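Local coordinates for mandelate racemase/muconate lactonizing enzyme family protein (Bradyrhizobium sp. ORS 278, PDB 3TOY) that belongs to the mandelate racemase/muconate lactonizing enzyme family of the enolase superfamily and binds a calcium ion in its C-terminal barrel domain, at residues T25-T30 against T64-T69; G194-D199 against T230-R235; F220-D225 against I244-P249. All blocks are in the same frame, centred on the assembly; numbering follows the deposited sequence.

Contact 1 comes first along the chain. It joins the start of strand 29-47 to the turn between strands 50-64 and 69-75, in the antiparallel sheet of the N-terminal domain. Contacts 2 and 3 belong to the barrel domain, and their segments alternate along the chain. Helix 226-236 follows loop 220-225 and precedes strand 243-245. The two centres are about 12 Å apart, and the contacts touch where Asp199 meets Phe220 and Ile233 meets Ile244. The centre of contact 1 is about 53 Å from that of contact 2 and about 43 Å from that of contact 3. Contact 1 thus lies far from the metal, while contact 3 holds Glu245 of the calcium site and contact 2 packs beside it.

Contact 1: residues T25-T30 against T64-T69; sequences TTAAIT and TDQGVT
Asp65 and Gln66 reach over the backbone of Thr25-Ala28 from the turn that follows strand 50-64. The chain of Gln66 is extended beyond CG and lies across Ala27, with its CD 3.7 Å from Ala27 CB. Its NE2 then donates to Thr25 O at 3.2 Å. The acceptor lies in the plane of the Gln66 amide, but NE2 stands above the plane of the Thr25 carbonyl. OE1, the other end of the amide, accepts from a water.

Asp65 turns its carboxylate toward Ala28. CG sits between the backbone N and the carbonyl carbon (chi1 65°), which brings OD1 within 2.9 Å of Ala28 N. The N-H points almost straight at OD1 but meets it from above the carboxylate plane. OD2 lies near the methyl of Ala28. In return, Asp65 N donates to Ala28 O at 3.0 Å. Ala28 is thus held through both its N-H and its carbonyl.

Beside this pair, Ile29 and Thr64 form a non-hydrogen-bonded antiparallel pair whose side chains diverge. Thr30 rests its CG2 3.8 Å from Asp65 CB, while its OG1 bonds to Thr63. Thr64 OG1 turns back into its own loop. It accepts from Gln66 N in an ST turn and donates to Val68 O. Helix 122-142 covers Ala27 and Gln66 through Leu141. The hydrogen bonds combine with methyl contacts of Ala27, Ala28 and Thr30. Across the contact, the Asp65 and Gln66 side chains bond to backbone groups of Ala28 and Thr25, so these bonds do not draw on the side chains of those two residues.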
# COMPACT_ATOMS: atom_id res chain seq x y z
N THR A 25 28.15 12.57 45.02
CA THR A 25 26.74 12.23 45.36
C THR A 25 25.72 13.13 44.63
O THR A 25 25.93 14.34 44.48
CB THR A 25 26.51 12.31 46.87
OG1 THR A 25 25.11 12.16 47.15
CG2 THR A 25 27.00 13.64 47.42
N THR A 26 24.61 12.53 44.20
CA THR A 26 23.60 13.22 43.38
C THR A 26 22.58 14.02 44.20
O THR A 26 22.09 13.55 45.23
CB THR A 26 22.82 12.19 42.51
OG1 THR A 26 23.75 11.43 41.72
CG2 THR A 26 21.84 12.89 41.60
N ALA A 27 22.24 15.21 43.73
CA ALA A 27 21.25 16.02 44.43
C ALA A 27 19.90 15.31 44.57
O ALA A 27 19.50 14.51 43.71
CB ALA A 27 21.08 17.39 43.74
N ALA A 28 19.20 15.60 45.66
CA ALA A 28 17.82 15.16 45.83
C ALA A 28 16.90 16.36 45.84
O ALA A 28 17.29 17.47 46.19
CB ALA A 28 17.64 14.35 47.11
N ILE A 29 15.66 16.13 45.42
CA ILE A 29 14.63 17.14 45.42
C ILE A 29 14.13 17.26 46.85
O ILE A 29 13.95 16.24 47.53
CB ILE A 29 13.47 16.71 44.50
CG1 ILE A 29 13.96 16.69 43.03
CG2 ILE A 29 12.24 17.61 44.68
CD1 ILE A 29 13.12 15.78 42.14
N THR A 30 13.92 18.50 47.30
CA THR A 30 13.39 18.75 48.65
C THR A 30 11.97 19.31 48.58
O THR A 30 11.15 19.09 49.47
CB THR A 30 14.29 19.70 49.46
OG1 THR A 30 14.53 20.90 48.71
CG2 THR A 30 15.63 19.05 49.77
N THR A 64 16.35 21.80 45.78
CA THR A 64 17.16 20.62 46.00
C THR A 64 17.92 20.76 47.31
O THR A 64 17.86 21.80 47.97
CB THR A 64 18.20 20.45 44.88
OG1 THR A 64 19.26 21.40 45.04
CG2 THR A 64 17.52 20.66 43.51
N ASP A 65 18.67 19.71 47.66
CA ASP A 65 19.46 19.71 48.89
C ASP A 65 20.92 20.10 48.63
O ASP A 65 21.80 19.78 49.44
CB ASP A 65 19.38 18.33 49.56
CG ASP A 65 20.01 17.21 48.73
OD1 ASP A 65 20.43 17.47 47.58
OD2 ASP A 65 20.10 16.08 49.23
N GLN A 66 21.18 20.76 47.51
CA GLN A 66 22.56 21.17 47.20
C GLN A 66 22.68 22.65 46.86
O GLN A 66 23.54 23.06 46.08
CB GLN A 66 23.19 20.28 46.12
CG GLN A 66 23.39 18.84 46.58
CD GLN A 66 24.19 18.00 45.59
OE1 GLN A 66 24.63 18.49 44.56
NE2 GLN A 66 24.39 16.72 45.92
N GLY A 67 21.79 23.45 47.45
CA GLY A 67 21.90 24.91 47.37
C GLY A 67 21.44 25.48 46.05
O GLY A 67 21.71 26.64 45.75
N VAL A 68 20.75 24.66 45.25
CA VAL A 68 20.22 25.11 43.97
C VAL A 68 18.73 24.87 43.86
O VAL A 68 18.22 23.83 44.30
CB VAL A 68 20.90 24.40 42.78
CG1 VAL A 68 19.99 24.46 41.55
CG2 VAL A 68 22.26 25.03 42.48
N THR A 69 18.04 25.83 43.25
CA THR A 69 16.64 25.69 42.91
C THR A 69 16.45 25.77 41.39
O THR A 69 16.77 26.79 40.77
CB THR A 69 15.77 26.73 43.64
OG1 THR A 69 15.87 26.51 45.05
CG2 THR A 69 14.30 26.62 43.23
O HOH W 1 21.49 14.41 47.94
O HOH W 2 24.63 17.12 42.24
O HOH W 3 15.85 22.35 50.31

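Contact 2: residues G194-D199 against T230-R235; sequences GDLATD and TRRIAR. With P4C (O-acetaldehydyl-hexaethylene glycol), chain N.
Leu196 lies over the side chains of Arg232 and Arg235, where the first turn of helix 196-210 meets helix 226-236. These are neighbouring outer helices of the beta/alpha barrel. Leu196 CG is anti to the backbone N (chi1 168°), and the two methyls part toward different arginines. CD1 packs 3.9 Å from Arg232 CB. CD2 sits over the centre of the Arg235 guanidinium, 3.7 Å from its CZ. The Arg235 chain bends at chi2 and chi3 and crosses the leucine at about a right angle.

Arg232 runs past Leu196 in the opposite direction, extended from CG to NE. Its guanidinium slips under the start of helix 196-210, so that one face is covered by Leu196 N and the carbonyl carbon of Asp195. The edge does the polar work. Arg232 NH1 and NH2 both donate to Gly194 O, end-on, at 3.1 Å and 3.2 Å, and NH2 lies on a lone pair of that oxygen. NH1 also makes a salt bridge to Asp199 OD2 at 2.7 Å, with the carboxylate and guanidinium planes 51° apart. Arg232 NE and Arg231 NH2 both pair with Glu228 OE2. The buried charge of Arg232 is therefore probably balanced by Asp199 and by a share of Glu228. Asp199 OD1 is held in turn by Gly192 N.

Asp195 is the N-cap of helix 196-210. Its OD1 accepts from Thr198 N and Thr198 OG1, which come from opposite faces of the carboxylate. Arg231 bends at chi3 and brings NH2 near Leu196 CB. The o-acetaldehydyl-hexaethylene glycol covers one face of this guanidinium, its O19 above the centre and 3.5 Å from Arg231 NH1.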
# COMPACT_ATOMS: atom_id res chain seq x y z
N GLY A 194 -10.97 35.39 9.14
CA GLY A 194 -12.05 35.72 8.21
C GLY A 194 -12.02 34.83 6.98
O GLY A 194 -11.65 33.66 7.07
N ASP A 195 -12.39 35.38 5.83
CA ASP A 195 -12.40 34.61 4.60
C ASP A 195 -11.03 34.61 3.90
O ASP A 195 -10.08 35.23 4.40
CB ASP A 195 -13.50 35.12 3.66
CG ASP A 195 -13.30 36.58 3.26
OD1 ASP A 195 -12.25 37.17 3.57
OD2 ASP A 195 -14.22 37.13 2.63
N LEU A 196 -10.91 33.89 2.79
CA LEU A 196 -9.64 33.83 2.07
C LEU A 196 -9.18 35.22 1.60
O LEU A 196 -7.98 35.53 1.62
CB LEU A 196 -9.76 32.88 0.86
CG LEU A 196 -8.62 32.92 -0.17
CD1 LEU A 196 -7.28 32.58 0.50
CD2 LEU A 196 -8.91 31.97 -1.35
N ALA A 197 -10.12 36.04 1.14
CA ALA A 197 -9.76 37.38 0.68
C ALA A 197 -8.99 38.11 1.77
O ALA A 197 -7.99 38.77 1.50
CB ALA A 197 -11.02 38.19 0.28
N THR A 198 -9.46 37.99 3.00
CA THR A 198 -8.78 38.62 4.12
C THR A 198 -7.34 38.13 4.30
O THR A 198 -6.41 38.92 4.50
CB THR A 198 -9.58 38.42 5.40
OG1 THR A 198 -10.82 39.13 5.27
CG2 THR A 198 -8.84 38.96 6.60
N ASP A 199 -7.14 36.82 4.20
CA ASP A 199 -5.81 36.25 4.33
C ASP A 199 -4.94 36.75 3.21
O ASP A 199 -3.78 37.11 3.41
CB ASP A 199 -5.85 34.72 4.24
CG ASP A 199 -6.56 34.07 5.40
OD1 ASP A 199 -6.57 34.63 6.53
OD2 ASP A 199 -7.10 32.96 5.18
N THR A 230 -6.80 23.28 1.86
CA THR A 230 -6.26 23.04 0.52
C THR A 230 -6.57 24.17 -0.47
O THR A 230 -5.71 24.58 -1.24
CB THR A 230 -6.76 21.68 -0.03
OG1 THR A 230 -6.07 20.64 0.66
CG2 THR A 230 -6.44 21.55 -1.52
N ARG A 231 -7.82 24.62 -0.46
CA ARG A 231 -8.27 25.71 -1.33
C ARG A 231 -7.50 27.01 -1.04
O ARG A 231 -7.00 27.65 -1.95
CB ARG A 231 -9.78 25.95 -1.13
CG ARG A 231 -10.40 26.72 -2.30
CD ARG A 231 -11.89 27.03 -2.07
NE ARG A 231 -12.05 27.92 -0.93
CZ ARG A 231 -12.08 29.25 -1.04
NH1 ARG A 231 -11.99 29.82 -2.24
NH2 ARG A 231 -12.19 30.01 0.05
N ARG A 232 -7.39 27.38 0.23
CA ARG A 232 -6.69 28.63 0.56
C ARG A 232 -5.21 28.55 0.24
O ARG A 232 -4.62 29.52 -0.27
CB ARG A 232 -6.86 28.98 2.04
CG ARG A 232 -8.33 29.18 2.43
CD ARG A 232 -8.50 30.15 3.61
NE ARG A 232 -9.91 30.25 3.97
CZ ARG A 232 -10.40 31.06 4.91
NH1 ARG A 232 -9.59 31.88 5.58
NH2 ARG A 232 -11.70 31.06 5.19
N ILE A 233 -4.59 27.42 0.59
CA ILE A 233 -3.16 27.27 0.36
C ILE A 233 -2.80 27.42 -1.12
O ILE A 233 -1.82 28.09 -1.46
CB ILE A 233 -2.61 25.92 0.93
CG1 ILE A 233 -2.74 25.94 2.46
CG2 ILE A 233 -1.16 25.70 0.46
CD1 ILE A 233 -2.43 24.55 3.14
N ALA A 234 -3.60 26.85 -2.01
CA ALA A 234 -3.30 26.96 -3.44
C ALA A 234 -3.33 28.43 -3.90
O ALA A 234 -2.58 28.85 -4.78
CB ALA A 234 -4.26 26.15 -4.26
N ARG A 235 -4.22 29.19 -3.30
CA ARG A 235 -4.41 30.58 -3.72
C ARG A 235 -3.32 31.46 -3.12
O ARG A 235 -3.09 32.58 -3.59
CB ARG A 235 -5.80 31.05 -3.29
CG ARG A 235 -6.91 30.26 -3.99
CD ARG A 235 -7.28 30.89 -5.34
NE ARG A 235 -7.92 32.19 -5.12
CZ ARG A 235 -9.24 32.37 -5.00
NH1 ARG A 235 -10.07 31.33 -5.10
NH2 ARG A 235 -9.73 33.58 -4.78
O1 P4C N . -14.58 23.05 3.24
C2 P4C N . -16.02 23.06 3.19
C3 P4C N . -16.51 24.39 3.74
O4 P4C N . -17.39 24.12 4.82
C5 P4C N . -17.60 25.27 5.64
C6 P4C N . -19.10 25.53 5.69
O7 P4C N . -19.50 26.16 4.47
C8 P4C N . -20.91 26.36 4.44
C9 P4C N . -21.31 26.99 3.13
O10 P4C N . -20.77 28.31 3.12
C11 P4C N . -21.23 29.04 1.99
C12 P4C N . -20.43 30.33 1.90
O13 P4C N . -19.05 30.02 2.02
C14 P4C N . -18.22 31.16 1.78
C15 P4C N . -16.78 30.70 1.65
O16 P4C N . -16.63 30.05 0.39
C17 P4C N . -15.54 29.14 0.34
C18 P4C N . -15.61 28.38 -0.98
O19 P4C N . -15.40 29.29 -2.07
C20 P4C N . -15.58 28.68 -3.35
C21 P4C N . -15.50 29.72 -4.46
O22 P4C N . -16.66 30.57 -4.44

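Contact 3: residues F220-D225 against I244-P249; sequences FNQSLD and IEEPVP. With CA (calcium ion), chain E; P4C (O-acetaldehydyl-hexaethylene glycol), chain N; ACT (acetate ion), chain F.
The loop 220-225 runs beside the end of strand 243-245 and the residues after it, and three backbone bonds join them. Phe220 N donates to Glu245 O at 3.0 Å, Gln222 N to Glu246 O at 2.7 Å, and Leu224 N to Pro247 O at 3.1 Å. Alternate N-H groups of the loop thus point to the other segment, while Asn221 N bonds to Asp219 OD1. CA-H...O contacts from Gln222 CA to Val248 O and from Val248 CA to Leu224 O add to the pairing. A type I' turn from Phe220 to Ser223 shapes the loop, and Ser223 N and OG both donate to Phe220 O.

The Phe220 ring meets Ile244 with its edge, CD2 being 3.6 Å from Ile244 CG2. Leu224 CD1 lies over the centre of one face of the ring. Gln222 and Glu246 lie side by side and point the same way, with Gln222 CG 3.6 Å from Glu246 OE1. A single water bridges Gln222 NE2, Asn221 ND2 and Glu246 OE1. Gln222 OE1 bonds to Gln250 N and to Arg115 of a neighbouring subunit, and Glu246 OE2 to Asn272. At the end of the loop, Asp225 OD1 accepts from O1 of o-acetaldehydyl-hexaethylene glycol and caps helix 226-236 through Glu228 N.

Glu245 extends with CG anti to the backbone N (chi1 -179°) and binds calcium through OE2 at 2.3 Å. Its OE1 is held by Lys188 and Trp243. Asn221 ND2 donates to OXT of an acetate, probably from the crystallisation liquor, that also binds the metal. Glu246 OE1 accepts from a calcium-bound water, a second-shell link. Glu245, Asp219 and Glu271 supply the protein ligands, at the C-terminal ends of the barrel strands, as is characteristic of the enolase superfamily.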
# COMPACT_ATOMS: atom_id res chain seq x y z
N PHE A 220 -2.62 29.30 10.74
CA PHE A 220 -4.08 29.24 10.73
C PHE A 220 -4.67 28.86 12.08
O PHE A 220 -5.90 28.90 12.26
CB PHE A 220 -4.62 28.26 9.65
CG PHE A 220 -4.57 28.82 8.25
CD1 PHE A 220 -5.31 29.95 7.91
CD2 PHE A 220 -3.82 28.19 7.26
CE1 PHE A 220 -5.28 30.47 6.64
CE2 PHE A 220 -3.79 28.71 5.94
CZ PHE A 220 -4.53 29.85 5.64
N ASN A 221 -3.81 28.48 13.03
CA ASN A 221 -4.29 28.09 14.36
C ASN A 221 -5.47 27.12 14.34
O ASN A 221 -6.43 27.27 15.09
CB ASN A 221 -4.63 29.34 15.21
CG ASN A 221 -3.37 29.99 15.77
OD1 ASN A 221 -2.91 31.01 15.26
ND2 ASN A 221 -2.78 29.36 16.76
N GLN A 222 -5.38 26.09 13.48
CA GLN A 222 -6.37 25.00 13.48
C GLN A 222 -7.76 25.40 12.99
O GLN A 222 -8.73 24.66 13.20
CB GLN A 222 -6.52 24.39 14.87
CG GLN A 222 -5.20 24.01 15.57
CD GLN A 222 -5.46 23.50 16.96
OE1 GLN A 222 -6.01 22.40 17.14
NE2 GLN A 222 -5.06 24.29 17.97
N SER A 223 -7.85 26.53 12.30
CA SER A 223 -9.16 27.14 12.07
C SER A 223 -9.89 26.62 10.82
O SER A 223 -11.06 26.94 10.62
CB SER A 223 -9.03 28.66 12.02
OG SER A 223 -8.15 29.06 10.96
N LEU A 224 -9.22 25.83 9.98
CA LEU A 224 -9.84 25.36 8.74
C LEU A 224 -10.12 23.87 8.77
O LEU A 224 -9.60 23.17 9.63
CB LEU A 224 -8.95 25.67 7.54
CG LEU A 224 -8.47 27.12 7.43
CD1 LEU A 224 -7.60 27.30 6.19
CD2 LEU A 224 -9.71 28.01 7.34
N ASP A 225 -10.94 23.39 7.83
CA ASP A 225 -11.03 21.95 7.55
C ASP A 225 -10.11 21.61 6.38
O ASP A 225 -9.57 22.52 5.72
CB ASP A 225 -12.48 21.45 7.33
CG ASP A 225 -13.19 22.11 6.15
OD1 ASP A 225 -12.56 22.54 5.18
OD2 ASP A 225 -14.43 22.18 6.18
N ILE A 244 2.92 26.79 6.08
CA ILE A 244 1.55 26.99 6.56
C ILE A 244 1.42 26.18 7.84
O ILE A 244 1.64 24.95 7.82
CB ILE A 244 0.55 26.42 5.56
CG1 ILE A 244 0.72 27.14 4.21
CG2 ILE A 244 -0.87 26.54 6.12
CD1 ILE A 244 0.18 28.60 4.21
N GLU A 245 1.01 26.82 8.93
CA GLU A 245 1.08 26.19 10.24
C GLU A 245 -0.32 25.82 10.76
O GLU A 245 -1.25 26.63 10.67
CB GLU A 245 1.80 27.16 11.19
CG GLU A 245 2.00 26.68 12.60
CD GLU A 245 2.87 27.67 13.37
OE1 GLU A 245 3.87 28.16 12.77
OE2 GLU A 245 2.56 27.94 14.56
N GLU A 246 -0.45 24.59 11.28
CA GLU A 246 -1.73 24.06 11.80
C GLU A 246 -2.95 24.48 10.99
O GLU A 246 -3.82 25.18 11.50
CB GLU A 246 -1.91 24.42 13.28
CG GLU A 246 -0.96 23.67 14.22
CD GLU A 246 -1.41 23.77 15.68
OE1 GLU A 246 -1.71 24.89 16.13
OE2 GLU A 246 -1.48 22.73 16.37
N PRO A 247 -3.03 24.05 9.72
CA PRO A 247 -4.19 24.43 8.91
C PRO A 247 -5.49 23.89 9.47
O PRO A 247 -6.53 24.51 9.26
CB PRO A 247 -3.90 23.78 7.55
CG PRO A 247 -2.91 22.68 7.86
CD PRO A 247 -2.07 23.22 8.97
N VAL A 248 -5.44 22.75 10.16
CA VAL A 248 -6.66 22.11 10.67
C VAL A 248 -6.44 21.69 12.11
O VAL A 248 -5.34 21.84 12.62
CB VAL A 248 -7.05 20.91 9.76
CG1 VAL A 248 -7.01 21.37 8.28
CG2 VAL A 248 -6.09 19.74 9.95
N PRO A 249 -7.49 21.18 12.79
CA PRO A 249 -7.28 20.80 14.19
C PRO A 249 -6.06 19.91 14.41
O PRO A 249 -5.79 18.98 13.62
CB PRO A 249 -8.58 20.08 14.57
CG PRO A 249 -9.62 20.75 13.68
CD PRO A 249 -8.90 21.03 12.37
CA CA E . 1.11 28.36 16.31
O1 P4C N . -14.58 23.05 3.24
C2 P4C N . -16.02 23.06 3.19
C3 P4C N . -16.51 24.39 3.74
O4 P4C N . -17.39 24.12 4.82
C5 P4C N . -17.60 25.27 5.64
C6 P4C N . -19.10 25.53 5.69
O7 P4C N . -19.50 26.16 4.47
C8 P4C N . -20.91 26.36 4.44
C9 P4C N . -21.31 26.99 3.13
O10 P4C N . -20.77 28.31 3.12
C11 P4C N . -21.23 29.04 1.99
C12 P4C N . -20.43 30.33 1.90
O13 P4C N . -19.05 30.02 2.02
C14 P4C N . -18.22 31.16 1.78
C15 P4C N . -16.78 30.70 1.65
O16 P4C N . -16.63 30.05 0.39
C17 P4C N . -15.54 29.14 0.34
C18 P4C N . -15.61 28.38 -0.98
O19 P4C N . -15.40 29.29 -2.07
C20 P4C N . -15.58 28.68 -3.35
C21 P4C N . -15.50 29.72 -4.46
O22 P4C N . -16.66 30.57 -4.44
C ACT F . 0.03 30.11 19.09
O ACT F . 1.19 30.26 19.56
OXT ACT F . -0.05 29.92 17.86
CH3 ACT F . -1.20 30.14 19.95
O HOH W 4 -3.18 26.52 17.61
O HOH W 5 -0.58 27.19 15.35
O HOH W 6 2.73 29.87 17.37